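PDB 4OH1: L-iditol 2-dehydrogenase from Clostridium scindens, which probably oxidises L-iditol and related polyols at carbon 2 using NAD+, as a zinc-dependent member of the medium-chain alcohol dehydrogenase family. Local coordinates for residues R241-A255 with Q260-Y274. Sequence-based numbering, arbitrary orientation.
Sequences RYDCVLEGTGATAAA and QLLARDGDAVYFAMY. With EDO (1,2-ethanediol), chain F.
One face of the Phe271 ring covers the end of strand 244-247: Glu247 O lies 3.2 Å above the ring plane, off centre, and Gly248 CA packs on the same face. Leu246 C sits at its edge. Phe271 CG stands between its backbone N and carbonyl carbon (chi1 66°), which swings the ring back over Glu247 O and Gly248 CA. The Tyr270 ring has Ala255 CA and Tyr274 OH at its edge, in plane. Leu261 O lies in plane at the Tyr242 ring edge. Ala263 CA and Arg264 N cover one face of the Arg241 guanidinium. Tyr270 CD1 meets Glu247 CB at 3.3 Å, and Tyr270 OH donates to Ala255 O at 3.0 Å, tying strand 266-270 to helix 252-261. Strands 244-247 and 266-270 are parallel neighbours in the Rossmann fold, joined by a beta-alpha-beta crossover through that helix. Val245 N donates to Asp267 O. The Glu247 chain bends at chi2 (-46°), which brings its carboxylate to Thr249 and Gly250. Glu247 OE2 takes two bonds from Thr249, the hydroxyl on one side of the carboxylate and the backbone N on the other. Gly250 N uses the syn lone pair of Glu247 OE1, and Tyr274 OH adds a weak bond to OE1. Arg241 NH1 bonds weakly to Leu262 O and forms a salt bridge to Asp291.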
loop_
_atom_site.group_PDB
_atom_site.type_symbol
_atom_site.label_atom_id
_atom_site.label_comp_id
_atom_site.label_asym_id
_atom_site.label_seq_id
_atom_site.Cartn_x
_atom_site.Cartn_y
_atom_site.Cartn_z
ATOM N N ARG A 241 2.497 6.635 22.985
ATOM C CA ARG A 241 1.159 6.729 22.475
ATOM C C ARG A 241 0.883 5.530 21.526
ATOM O O ARG A 241 1.803 4.791 21.177
ATOM C CB ARG A 241 0.956 8.084 21.838
ATOM C CG ARG A 241 0.791 9.146 22.867
ATOM C CD ARG A 241 0.275 10.415 22.295
ATOM N NE ARG A 241 1.385 11.163 21.766
ATOM C CZ ARG A 241 1.297 12.099 20.819
ATOM N NH1 ARG A 241 0.157 12.370 20.192
ATOM N NH2 ARG A 241 2.391 12.730 20.456
ATOM N N TYR A 242 -0.390 5.319 21.197
ATOM C CA TYR A 242 -0.820 4.143 20.484
ATOM C C TYR A 242 -0.785 4.261 18.971
ATOM O O TYR A 242 -1.275 5.224 18.407
ATOM C CB TYR A 242 -2.199 3.715 20.983
ATOM C CG TYR A 242 -2.137 3.152 22.370
ATOM C CD1 TYR A 242 -2.060 3.991 23.474
ATOM C CD2 TYR A 242 -2.158 1.803 22.594
ATOM C CE1 TYR A 242 -1.948 3.483 24.747
ATOM C CE2 TYR A 242 -2.065 1.270 23.905
ATOM C CZ TYR A 242 -1.945 2.112 24.951
ATOM O OH TYR A 242 -1.882 1.627 26.240
ATOM N N ASP A 243 -0.231 3.261 18.299
ATOM C CA ASP A 243 -0.177 3.336 16.817
ATOM C C ASP A 243 -1.545 3.173 16.131
ATOM O O ASP A 243 -1.777 3.738 15.078
ATOM C CB ASP A 243 0.808 2.342 16.235
ATOM C CG ASP A 243 2.185 2.435 16.896
ATOM O OD1 ASP A 243 2.824 3.497 16.900
ATOM O OD2 ASP A 243 2.611 1.422 17.437
ATOM N N CYS A 244 -2.441 2.443 16.777
ATOM C CA CYS A 244 -3.696 2.047 16.222
ATOM C C CYS A 244 -4.743 2.313 17.290
ATOM O O CYS A 244 -4.581 1.878 18.411
ATOM C CB CYS A 244 -3.677 0.556 15.918
ATOM S SG CYS A 244 -2.292 0.030 14.853
ATOM N N VAL A 245 -5.768 3.066 16.952
ATOM C CA VAL A 245 -6.900 3.286 17.847
ATOM C C VAL A 245 -8.207 2.869 17.144
ATOM O O VAL A 245 -8.490 3.288 15.995
ATOM C CB VAL A 245 -6.950 4.764 18.316
ATOM C CG1 VAL A 245 -8.254 5.100 19.007
ATOM C CG2 VAL A 245 -5.777 5.090 19.260
ATOM N N LEU A 246 -8.996 2.049 17.842
ATOM C CA LEU A 246 -10.234 1.513 17.289
ATOM C C LEU A 246 -11.407 1.889 18.156
ATOM O O LEU A 246 -11.503 1.414 19.282
ATOM C CB LEU A 246 -10.174 0.002 17.237
ATOM C CG LEU A 246 -9.184 -0.291 16.112
ATOM C CD1 LEU A 246 -8.089 -0.994 16.651
ATOM C CD2 LEU A 246 -9.821 -0.940 14.959
ATOM N N GLU A 247 -12.283 2.724 17.624
ATOM C CA GLU A 247 -13.428 3.284 18.412
ATOM C C GLU A 247 -14.732 2.577 18.061
ATOM O O GLU A 247 -15.289 2.765 16.969
ATOM C CB GLU A 247 -13.588 4.777 18.180
ATOM C CG GLU A 247 -14.327 5.546 19.340
ATOM C CD GLU A 247 -15.606 4.863 19.859
ATOM O OE1 GLU A 247 -16.638 4.789 19.153
ATOM O OE2 GLU A 247 -15.544 4.412 21.012
ATOM N N GLY A 248 -15.181 1.737 19.000
ATOM C CA GLY A 248 -16.388 0.929 18.841
ATOM C C GLY A 248 -17.494 1.193 19.879
ATOM O O GLY A 248 -18.486 0.511 19.879
ATOM N N THR A 249 -17.337 2.151 20.788
ATOM C CA THR A 249 -18.415 2.442 21.733
ATOM C C THR A 249 -19.501 3.306 21.140
ATOM O O THR A 249 -20.593 3.271 21.632
ATOM C CB THR A 249 -17.952 3.207 22.959
ATOM O OG1 THR A 249 -17.543 4.532 22.572
ATOM C CG2 THR A 249 -16.804 2.454 23.666
ATOM N N GLY A 250 -19.201 4.131 20.153
ATOM C CA GLY A 250 -20.186 5.051 19.609
ATOM C C GLY A 250 -20.408 6.263 20.493
ATOM O O GLY A 250 -21.332 7.030 20.278
ATOM N N ALA A 251 -19.584 6.435 21.510
ATOM C CA ALA A 251 -19.716 7.570 22.432
ATOM C C ALA A 251 -18.659 8.600 22.097
ATOM O O ALA A 251 -17.534 8.253 21.745
ATOM C CB ALA A 251 -19.534 7.105 23.843
ATOM N N THR A 252 -19.005 9.867 22.239
ATOM C CA THR A 252 -18.098 10.928 21.857
ATOM C C THR A 252 -16.959 11.107 22.835
ATOM O O THR A 252 -15.877 11.509 22.429
ATOM C CB THR A 252 -18.802 12.293 21.659
ATOM O OG1 THR A 252 -19.362 12.755 22.889
ATOM C CG2 THR A 252 -19.904 12.180 20.590
ATOM N N ALA A 253 -17.167 10.827 24.118
ATOM C CA ALA A 253 -16.017 10.875 25.055
ATOM C C ALA A 253 -14.913 9.812 24.744
ATOM O O ALA A 253 -13.722 10.108 24.816
ATOM C CB ALA A 253 -16.492 10.740 26.497
ATOM N N ALA A 254 -15.323 8.586 24.408
ATOM C CA ALA A 254 -14.371 7.537 24.023
ATOM C C ALA A 254 -13.684 7.967 22.728
ATOM O O ALA A 254 -12.494 7.792 22.544
ATOM C CB ALA A 254 -15.092 6.210 23.808
ATOM N N ALA A 255 -14.447 8.564 21.830
ATOM C CA ALA A 255 -13.861 9.014 20.593
ATOM C C ALA A 255 -12.805 10.054 20.771
ATOM O O ALA A 255 -11.767 10.012 20.124
ATOM C CB ALA A 255 -14.969 9.523 19.663
ATOM N N GLN A 260 -6.768 11.373 21.522
ATOM C CA GLN A 260 -5.683 11.790 22.405
ATOM C C GLN A 260 -4.587 10.767 22.606
ATOM O O GLN A 260 -3.438 11.116 22.740
ATOM C CB GLN A 260 -6.246 12.146 23.758
ATOM C CG GLN A 260 -7.048 13.398 23.704
ATOM C CD GLN A 260 -7.473 13.847 25.076
ATOM O OE1 GLN A 260 -7.779 13.023 25.963
ATOM N NE2 GLN A 260 -7.489 15.171 25.271
ATOM N N LEU A 261 -4.994 9.507 22.643
ATOM C CA LEU A 261 -4.108 8.338 22.753
ATOM C C LEU A 261 -3.293 8.046 21.517
ATOM O O LEU A 261 -2.266 7.387 21.564
ATOM C CB LEU A 261 -4.941 7.079 23.039
ATOM C CG LEU A 261 -5.598 6.982 24.397
ATOM C CD1 LEU A 261 -6.600 5.857 24.364
ATOM C CD2 LEU A 261 -4.608 6.780 25.503
ATOM N N LEU A 262 -3.729 8.560 20.404
ATOM C CA LEU A 262 -3.139 8.229 19.157
ATOM C C LEU A 262 -1.706 8.816 18.986
ATOM O O LEU A 262 -1.472 9.989 19.168
ATOM C CB LEU A 262 -4.084 8.721 18.035
ATOM C CG LEU A 262 -3.700 8.138 16.654
ATOM C CD1 LEU A 262 -3.939 6.662 16.563
ATOM C CD2 LEU A 262 -4.513 8.879 15.592
ATOM N N ALA A 263 -0.762 7.965 18.635
ATOM C CA ALA A 263 0.617 8.384 18.364
ATOM C C ALA A 263 0.747 9.229 17.125
ATOM O O ALA A 263 -0.151 9.269 16.283
ATOM C CB ALA A 263 1.481 7.181 18.217
ATOM N N ARG A 264 1.890 9.908 17.002
ATOM C CA ARG A 264 2.200 10.642 15.798
ATOM C C ARG A 264 2.236 9.657 14.647
ATOM O O ARG A 264 2.721 8.556 14.806
ATOM C CB ARG A 264 3.534 11.383 15.911
ATOM C CG ARG A 264 3.568 12.405 17.020
ATOM C CD ARG A 264 4.951 13.134 17.115
ATOM N NE ARG A 264 5.021 14.252 16.179
ATOM C CZ ARG A 264 6.156 14.856 15.834
ATOM N NH1 ARG A 264 7.310 14.438 16.339
ATOM N NH2 ARG A 264 6.160 15.872 14.977
ATOM N N ASP A 265 1.688 10.040 13.506
ATOM C CA ASP A 265 1.538 9.142 12.386
ATOM C C ASP A 265 0.636 7.909 12.645
ATOM O O ASP A 265 0.674 6.968 11.887
ATOM C CB ASP A 265 2.917 8.665 11.874
ATOM C CG ASP A 265 2.875 8.219 10.423
ATOM O OD1 ASP A 265 2.121 8.847 9.618
ATOM O OD2 ASP A 265 3.589 7.248 10.054
ATOM N N GLY A 266 -0.125 7.889 13.719
ATOM C CA GLY A 266 -0.992 6.765 14.031
ATOM C C GLY A 266 -2.303 6.759 13.245
ATOM O O GLY A 266 -2.648 7.754 12.606
ATOM N N ASP A 267 -3.039 5.644 13.330
ATOM C CA ASP A 267 -4.296 5.471 12.600
ATOM C C ASP A 267 -5.395 5.201 13.569
ATOM O O ASP A 267 -5.369 4.209 14.323
ATOM C CB ASP A 267 -4.244 4.333 11.601
ATOM C CG ASP A 267 -3.280 4.587 10.495
ATOM O OD1 ASP A 267 -3.713 5.198 9.501
ATOM O OD2 ASP A 267 -2.098 4.170 10.612
ATOM N N ALA A 268 -6.363 6.090 13.559
ATOM C CA ALA A 268 -7.606 5.907 14.366
ATOM C C ALA A 268 -8.796 5.600 13.458
ATOM O O ALA A 268 -9.042 6.340 12.482
ATOM C CB ALA A 268 -7.903 7.145 15.156
ATOM N N VAL A 269 -9.579 4.590 13.857
ATOM C CA VAL A 269 -10.719 4.121 13.089
ATOM C C VAL A 269 -11.984 4.196 13.953
ATOM O O VAL A 269 -12.072 3.595 15.031
ATOM C CB VAL A 269 -10.539 2.693 12.618
ATOM C CG1 VAL A 269 -11.677 2.297 11.735
ATOM C CG2 VAL A 269 -9.267 2.574 11.787
ATOM N N TYR A 270 -12.953 4.938 13.421
ATOM C CA TYR A 270 -14.242 5.172 14.038
ATOM C C TYR A 270 -15.261 4.396 13.255
ATOM O O TYR A 270 -15.680 4.798 12.193
ATOM C CB TYR A 270 -14.534 6.685 14.060
ATOM C CG TYR A 270 -13.568 7.421 14.947
ATOM C CD1 TYR A 270 -13.782 7.549 16.310
ATOM C CD2 TYR A 270 -12.398 7.949 14.433
ATOM C CE1 TYR A 270 -12.855 8.227 17.146
ATOM C CE2 TYR A 270 -11.478 8.601 15.245
ATOM C CZ TYR A 270 -11.721 8.757 16.595
ATOM O OH TYR A 270 -10.767 9.368 17.361
ATOM N N PHE A 271 -15.613 3.246 13.784
ATOM C CA PHE A 271 -16.496 2.276 13.112
ATOM C C PHE A 271 -17.835 2.041 13.800
ATOM O O PHE A 271 -18.664 1.316 13.280
ATOM C CB PHE A 271 -15.763 0.905 12.945
ATOM C CG PHE A 271 -15.452 0.212 14.224
ATOM C CD1 PHE A 271 -14.270 0.447 14.893
ATOM C CD2 PHE A 271 -16.309 -0.749 14.737
ATOM C CE1 PHE A 271 -13.968 -0.223 16.113
ATOM C CE2 PHE A 271 -16.015 -1.417 15.964
ATOM C CZ PHE A 271 -14.852 -1.148 16.640
ATOM N N ALA A 272 -18.026 2.611 14.987
ATOM C CA ALA A 272 -19.286 2.500 15.680
ATOM C C ALA A 272 -20.369 3.299 14.965
ATOM O O ALA A 272 -20.105 4.160 14.128
ATOM C CB ALA A 272 -19.137 2.978 17.084
HETATM N N MSE A 273 -21.608 2.982 15.287
HETATM C CA MSE A 273 -22.735 3.843 14.932
HETATM C C MSE A 273 -22.877 4.896 16.018
HETATM O O MSE A 273 -23.015 4.554 17.195
HETATM C CB MSE A 273 -24.009 3.034 14.938
HETATM C CG MSE A 273 -24.320 2.321 13.666
HETATM SE SE MSE A 273 -26.220 2.171 13.783
HETATM C CE MSE A 273 -26.610 4.119 13.645
ATOM N N TYR A 274 -22.836 6.164 15.647
ATOM C CA TYR A 274 -22.847 7.243 16.645
ATOM C C TYR A 274 -24.282 7.805 16.860
ATOM O O TYR A 274 -25.182 7.625 16.036
ATOM C CB TYR A 274 -21.770 8.295 16.266
ATOM C CG TYR A 274 -20.353 7.696 16.350
ATOM C CD1 TYR A 274 -19.799 6.993 15.289
ATOM C CD2 TYR A 274 -19.609 7.784 17.522
ATOM C CE1 TYR A 274 -18.538 6.420 15.391
ATOM C CE2 TYR A 274 -18.355 7.203 17.627
ATOM C CZ TYR A 274 -17.832 6.520 16.574
ATOM O OH TYR A 274 -16.618 5.909 16.722
HETATM C C1 EDO F . 5.488 5.239 19.291
HETATM O O1 EDO F . 4.467 4.240 19.392
HETATM C C2 EDO F . 6.843 4.571 19.468
HETATM O O2 EDO F . 7.041 3.535 18.476
HETATM O O HOH W 1 -2.382 12.481 21.025
HETATM O O HOH W 2 -0.655 2.906 12.417
HETATM O O HOH W 3 2.173 5.659 14.867
#